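Local structure of ribulose bisphosphate carboxylase (6HUN) at residues 151-156 with 318-323; 352-357 with 373-378. The protein probably catalyses the addition of carbon dioxide and water to ribulose 1,5-bisphosphate, giving two molecules of 3-phosphoglycerate, as a form III Rubisco built solely of large subunits. All coordinates share one frame; numbering follows the deposited sequence.

Contact 1: residues 151-156 with 318-323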
loop_
_atom_site.group_PDB
_atom_site.type_symbol
_atom_site.label_atom_id
_atom_site.label_comp_id
_atom_site.label_asym_id
_atom_site.label_seq_id
_atom_site.Cartn_x
_atom_site.Cartn_y
_atom_site.Cartn_z
ATOM N N PRO A 151 -13.590 10.290 9.900
ATOM C CA PRO A 151 -14.542 9.897 10.979
ATOM C C PRO A 151 -13.850 9.517 12.260
ATOM O O PRO A 151 -14.429 9.677 13.351
ATOM C CB PRO A 151 -15.268 8.668 10.408
ATOM C CG PRO A 151 -14.263 8.126 9.363
ATOM C CD PRO A 151 -13.604 9.333 8.784
ATOM N N GLY A 152 -12.638 8.981 12.141
ATOM C CA GLY A 152 -11.962 8.355 13.269
ATOM C C GLY A 152 -12.661 7.070 13.667
ATOM O O GLY A 152 -13.569 6.566 12.975
ATOM N N PRO A 153 -12.227 6.484 14.777
ATOM C CA PRO A 153 -12.793 5.205 15.202
ATOM C C PRO A 153 -14.295 5.322 15.432
ATOM O O PRO A 153 -14.816 6.375 15.881
ATOM C CB PRO A 153 -12.026 4.894 16.516
ATOM C CG PRO A 153 -10.709 5.680 16.402
ATOM C CD PRO A 153 -11.086 6.938 15.608
ATOM N N ASN A 154 -15.002 4.236 15.090
ATOM C CA ASN A 154 -16.457 4.166 15.315
ATOM C C ASN A 154 -16.742 3.991 16.801
ATOM O O ASN A 154 -17.670 4.579 17.361
ATOM C CB ASN A 154 -17.044 2.982 14.579
ATOM C CG ASN A 154 -18.585 3.000 14.559
ATOM O OD1 ASN A 154 -19.178 4.052 14.582
ATOM N ND2 ASN A 154 -19.212 1.830 14.478
ATOM N N LYS A 155 -15.936 3.163 17.441
ATOM C CA LYS A 155 -16.163 2.761 18.839
ATOM C C LYS A 155 -15.107 3.290 19.784
ATOM O O LYS A 155 -15.453 3.841 20.835
ATOM C CB LYS A 155 -16.224 1.236 18.957
ATOM C CG LYS A 155 -17.426 0.597 18.215
ATOM C CD LYS A 155 -18.698 0.997 18.884
ATOM C CE LYS A 155 -19.872 0.451 18.099
ATOM N NZ LYS A 155 -21.060 0.605 18.948
ATOM N N GLY A 156 -13.860 3.221 19.388
ATOM C CA GLY A 156 -12.750 3.630 20.243
ATOM C C GLY A 156 -12.574 2.695 21.441
ATOM O O GLY A 156 -13.248 1.671 21.588
ATOM N N LEU A 318 -2.562 7.747 10.606
ATOM C CA LEU A 318 -3.521 7.682 9.488
ATOM C C LEU A 318 -4.566 6.592 9.746
ATOM O O LEU A 318 -5.717 6.735 9.366
ATOM C CB LEU A 318 -2.776 7.397 8.172
ATOM C CG LEU A 318 -1.801 8.517 7.707
ATOM C CD1 LEU A 318 -0.935 7.980 6.527
ATOM C CD2 LEU A 318 -2.567 9.676 7.213
ATOM N N ALA A 319 -4.148 5.465 10.339
ATOM C CA ALA A 319 -5.113 4.412 10.691
ATOM C C ALA A 319 -6.182 4.905 11.678
ATOM O O ALA A 319 -7.377 4.600 11.537
ATOM C CB ALA A 319 -4.347 3.233 11.289
ATOM N N ARG A 320 -5.782 5.741 12.630
ATOM C CA ARG A 320 -6.737 6.290 13.573
ATOM C C ARG A 320 -7.686 7.267 12.881
ATOM O O ARG A 320 -8.896 7.250 13.116
ATOM C CB ARG A 320 -5.966 6.988 14.688
ATOM C CG ARG A 320 -6.933 7.700 15.666
ATOM C CD ARG A 320 -6.116 8.201 16.921
ATOM N NE ARG A 320 -7.015 8.906 17.873
ATOM C CZ ARG A 320 -6.606 9.574 18.957
ATOM N NH1 ARG A 320 -5.308 9.658 19.227
ATOM N NH2 ARG A 320 -7.496 10.195 19.749
ATOM N N MET A 321 -7.152 8.113 12.002
ATOM C CA MET A 321 -8.029 9.004 11.220
ATOM C C MET A 321 -9.031 8.219 10.374
ATOM O O MET A 321 -10.232 8.538 10.339
ATOM C CB MET A 321 -7.143 9.866 10.312
ATOM C CG MET A 321 -6.313 10.840 11.094
ATOM S SD MET A 321 -5.004 11.568 10.060
ATOM C CE MET A 321 -6.175 12.202 8.884
ATOM N N ALA A 322 -8.544 7.168 9.696
ATOM C CA ALA A 322 -9.390 6.428 8.760
ATOM C C ALA A 322 -10.432 5.631 9.498
ATOM O O ALA A 322 -11.537 5.417 8.966
ATOM C CB ALA A 322 -8.545 5.486 7.888
ATOM N N GLY A 323 -10.108 5.198 10.722
ATOM C CA GLY A 323 -11.149 4.674 11.581
ATOM C C GLY A 323 -10.957 3.274 12.102
ATOM O O GLY A 323 -11.965 2.666 12.489
HETATM O O HOH W 1 -14.261 1.992 13.492
#
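A Schellman motif closes helix 312-322 of the alpha/beta barrel, and the proline- and glycine-rich loop 151-156 packs on that helix end, with Gly-152 and Pro-153 meeting Arg-320, Met-321 and Gly-323. Gly-323 is the C-prime residue, with positive phi, and its CA lies 3.4 Å from Gly-152 O, so two glycines bring the backbones together without side chains between them. Met-321 O accepts from the loop: Gly-152 N donates to it over 3.0 Å, a bond bent to 140° at the hydrogen, with the donor tilted 31° from the carbonyl plane. Arg-320 O, already part of the Schellman motif, takes only carbon contacts from the loop, a C-H...O contact of 3.3 Å from Gly-152 CA and an equally close approach of Pro-153 CD. Pro-151 sets its ring carbons against Met-321 O and Ala-322 O on the more open side. Arg-282 of helix 275-288 also hydrogen-bonds to Gly-152 O, while Asn-154 ND2 hydrogen-bonds to Leu-290 O. Beyond Pro-153 the gap between backbones is bridged by a water, which accepts from Asn-154 N at 2.9 Å and donates to Gly-323 O at 2.6 Å.

Contact 2: residues 352-357 with 373-378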
loop_
_atom_site.group_PDB
_atom_site.type_symbol
_atom_site.label_atom_id
_atom_site.label_comp_id
_atom_site.label_asym_id
_atom_site.label_seq_id
_atom_site.Cartn_x
_atom_site.Cartn_y
_atom_site.Cartn_z
ATOM N N ARG A 352 -3.684 6.903 21.375
ATOM C CA ARG A 352 -4.620 6.935 22.498
ATOM C C ARG A 352 -4.945 8.339 22.972
ATOM O O ARG A 352 -5.984 8.526 23.607
ATOM C CB ARG A 352 -4.075 6.177 23.717
ATOM C CG ARG A 352 -3.956 4.708 23.468
ATOM C CD ARG A 352 -3.910 4.064 24.891
ATOM N NE ARG A 352 -2.740 4.491 25.670
ATOM C CZ ARG A 352 -2.001 3.653 26.406
ATOM N NH1 ARG A 352 -2.279 2.363 26.392
ATOM N NH2 ARG A 352 -0.954 4.075 27.104
ATOM N N GLU A 353 -4.040 9.294 22.825
ATOM C CA GLU A 353 -4.224 10.588 23.483
ATOM C C GLU A 353 -5.206 11.503 22.766
ATOM O O GLU A 353 -5.434 11.411 21.556
ATOM C CB GLU A 353 -2.891 11.278 23.621
ATOM C CG GLU A 353 -2.094 10.584 24.705
ATOM C CD GLU A 353 -0.824 11.302 25.025
ATOM O OE1 GLU A 353 -0.342 12.080 24.170
ATOM O OE2 GLU A 353 -0.283 11.056 26.107
ATOM N N GLN A 354 -5.819 12.404 23.546
ATOM C CA GLN A 354 -6.658 13.409 22.911
ATOM C C GLN A 354 -5.861 14.609 22.426
ATOM O O GLN A 354 -6.343 15.354 21.561
ATOM C CB GLN A 354 -7.771 13.884 23.876
ATOM C CG GLN A 354 -9.032 13.010 23.779
ATOM C CD GLN A 354 -9.260 12.398 22.367
ATOM O OE1 GLN A 354 -9.126 11.176 22.200
ATOM N NE2 GLN A 354 -9.658 13.226 21.379
ATOM N N TYR A 355 -4.665 14.806 22.969
ATOM C CA TYR A 355 -3.808 15.929 22.613
ATOM C C TYR A 355 -2.372 15.424 22.725
ATOM O O TYR A 355 -1.820 15.354 23.817
ATOM C CB TYR A 355 -4.042 17.141 23.500
ATOM C CG TYR A 355 -3.731 18.445 22.797
ATOM C CD1 TYR A 355 -2.515 18.625 22.125
ATOM C CD2 TYR A 355 -4.649 19.497 22.783
ATOM C CE1 TYR A 355 -2.217 19.814 21.462
ATOM C CE2 TYR A 355 -4.356 20.700 22.135
ATOM C CZ TYR A 355 -3.141 20.852 21.474
ATOM O OH TYR A 355 -2.847 22.037 20.818
ATOM N N TYR A 356 -1.782 15.087 21.592
ATOM C CA TYR A 356 -0.408 14.616 21.574
ATOM C C TYR A 356 0.561 15.789 21.536
ATOM O O TYR A 356 0.448 16.658 20.673
ATOM C CB TYR A 356 -0.173 13.712 20.344
ATOM C CG TYR A 356 1.296 13.308 20.216
ATOM C CD1 TYR A 356 2.172 14.021 19.392
ATOM C CD2 TYR A 356 1.808 12.210 20.915
ATOM C CE1 TYR A 356 3.515 13.656 19.268
ATOM C CE2 TYR A 356 3.142 11.847 20.825
ATOM C CZ TYR A 356 3.986 12.553 19.970
ATOM O OH TYR A 356 5.304 12.202 19.916
ATOM N N ARG A 357 1.534 15.799 22.448
ATOM C CA ARG A 357 2.608 16.778 22.395
ATOM C C ARG A 357 3.948 16.052 22.443
ATOM O O ARG A 357 4.198 15.288 23.393
ATOM C CB ARG A 357 2.491 17.780 23.546
ATOM C CG ARG A 357 1.282 18.668 23.391
ATOM C CD ARG A 357 1.308 19.810 24.416
ATOM N NE ARG A 357 0.050 20.550 24.474
ATOM C CZ ARG A 357 -1.027 20.148 25.155
ATOM N NH1 ARG A 357 -0.996 18.996 25.810
ATOM N NH2 ARG A 357 -2.135 20.896 25.188
ATOM N N ILE A 373 -11.894 12.840 17.387
ATOM C CA ILE A 373 -11.392 11.561 16.860
ATOM C C ILE A 373 -11.159 10.669 18.090
ATOM O O ILE A 373 -10.330 10.995 18.913
ATOM C CB ILE A 373 -10.078 11.726 16.058
ATOM C CG1 ILE A 373 -10.186 12.748 14.891
ATOM C CG2 ILE A 373 -9.587 10.347 15.570
ATOM C CD1 ILE A 373 -10.941 12.303 13.718
ATOM N N LYS A 374 -11.911 9.557 18.209
ATOM C CA LYS A 374 -11.850 8.741 19.424
ATOM C C LYS A 374 -10.481 8.079 19.520
ATOM O O LYS A 374 -9.812 7.935 18.500
ATOM C CB LYS A 374 -12.895 7.637 19.354
ATOM C CG LYS A 374 -14.386 8.204 19.613
ATOM C CD LYS A 374 -15.403 7.212 19.252
ATOM C CE LYS A 374 -16.831 7.786 19.701
ATOM N NZ LYS A 374 -17.887 6.920 19.193
ATOM N N PRO A 375 -10.034 7.757 20.724
ATOM C CA PRO A 375 -8.777 7.004 20.882
ATOM C C PRO A 375 -8.886 5.563 20.394
ATOM O O PRO A 375 -9.947 4.945 20.373
ATOM C CB PRO A 375 -8.510 7.055 22.384
ATOM C CG PRO A 375 -9.858 7.221 22.990
ATOM C CD PRO A 375 -10.708 8.034 22.017
ATOM N N VAL A 376 -7.735 5.012 20.061
ATOM C CA VAL A 376 -7.585 3.680 19.480
ATOM C C VAL A 376 -6.969 2.766 20.551
ATOM O O VAL A 376 -6.066 3.199 21.243
ATOM C CB VAL A 376 -6.652 3.775 18.242
ATOM C CG1 VAL A 376 -6.266 2.393 17.795
ATOM C CG2 VAL A 376 -7.449 4.561 17.128
ATOM N N PHE A 377 -7.351 1.476 20.583
ATOM C CA PHE A 377 -6.659 0.467 21.429
ATOM C C PHE A 377 -5.327 0.066 20.804
ATOM O O PHE A 377 -5.319 -0.563 19.746
ATOM C CB PHE A 377 -7.503 -0.799 21.565
ATOM C CG PHE A 377 -8.238 -0.941 22.875
ATOM C CD1 PHE A 377 -7.548 -0.927 24.119
ATOM C CD2 PHE A 377 -9.611 -1.112 22.873
ATOM C CE1 PHE A 377 -8.234 -1.075 25.342
ATOM C CE2 PHE A 377 -10.297 -1.239 24.066
ATOM C CZ PHE A 377 -9.639 -1.205 25.294
ATOM N N PRO A 378 -4.199 0.323 21.447
ATOM C CA PRO A 378 -2.943 -0.258 20.976
ATOM C C PRO A 378 -2.990 -1.745 21.256
ATOM O O PRO A 378 -3.526 -2.190 22.289
ATOM C CB PRO A 378 -1.863 0.421 21.846
ATOM C CG PRO A 378 -2.539 1.512 22.547
ATOM C CD PRO A 378 -4.030 1.211 22.610
#
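Arg-352, at the end of helix 339-352, packs against Pro-375 and Pro-378 where the chain enters barrel strand 377-380, a helix-to-strand junction of the Rubisco alpha/beta barrel. The dense part sets aliphatic carbons against a proline ring and two backbone carbonyls. Arg-352 CG lies 3.6 Å from Pro-378 CD and 3.4 Å from Val-376 O, and the arginine chain crosses the proline ring at about a right angle. A bend at chi3 (-63°) turns the chain after CD has met the ring, and NH1, still beside the Pro-378 ring, hydrogen-bonds to Met-396 O and Asp-399 O. Pro-375 CB comes to 3.2 Å from Arg-352 O, from the side of that carbonyl. Toward solvent the fit slackens. There a bend at chi2 (-30°) brings the amide of Gln-354 back over Pro-375, with OE1 3.5 Å from Pro-375 CD, and NE2 gives Ile-373 O a weak hydrogen bond of 3.4 Å. The same Ile-373 carbonyl also accepts from Arg-320, so the glutamine is a second donor to it. With one weak hydrogen bond shared between the segments, the contact rests mainly on van der Waals fit, carbon against carbonyl oxygen as well as carbon against carbon.

In the fold
Contacts 1 and 2 lie side by side in the barrel domain, their centres about 10 Å apart, and Arg-320 spans them. Contact 1 closes before contact 2 opens along the chain; it joins segments 162 residues apart, contact 2 segments 16 apart. From helix 312-322 Arg-320 reaches contact 2, where its NH1 probably hydrogen-bonds to Glu-353 O at 2.9 Å; Lys-374 NZ returns a probable bond to Asn-154 O. Val-376 touches both Pro-153 and Arg-320. The helices concerned, 312-322 and 339-352, follow one another in the eight-stranded parallel barrel, and 377-380 is its seventh strand. Together the contacts tie the loop leading into helix 156-164 to a later part of the barrel.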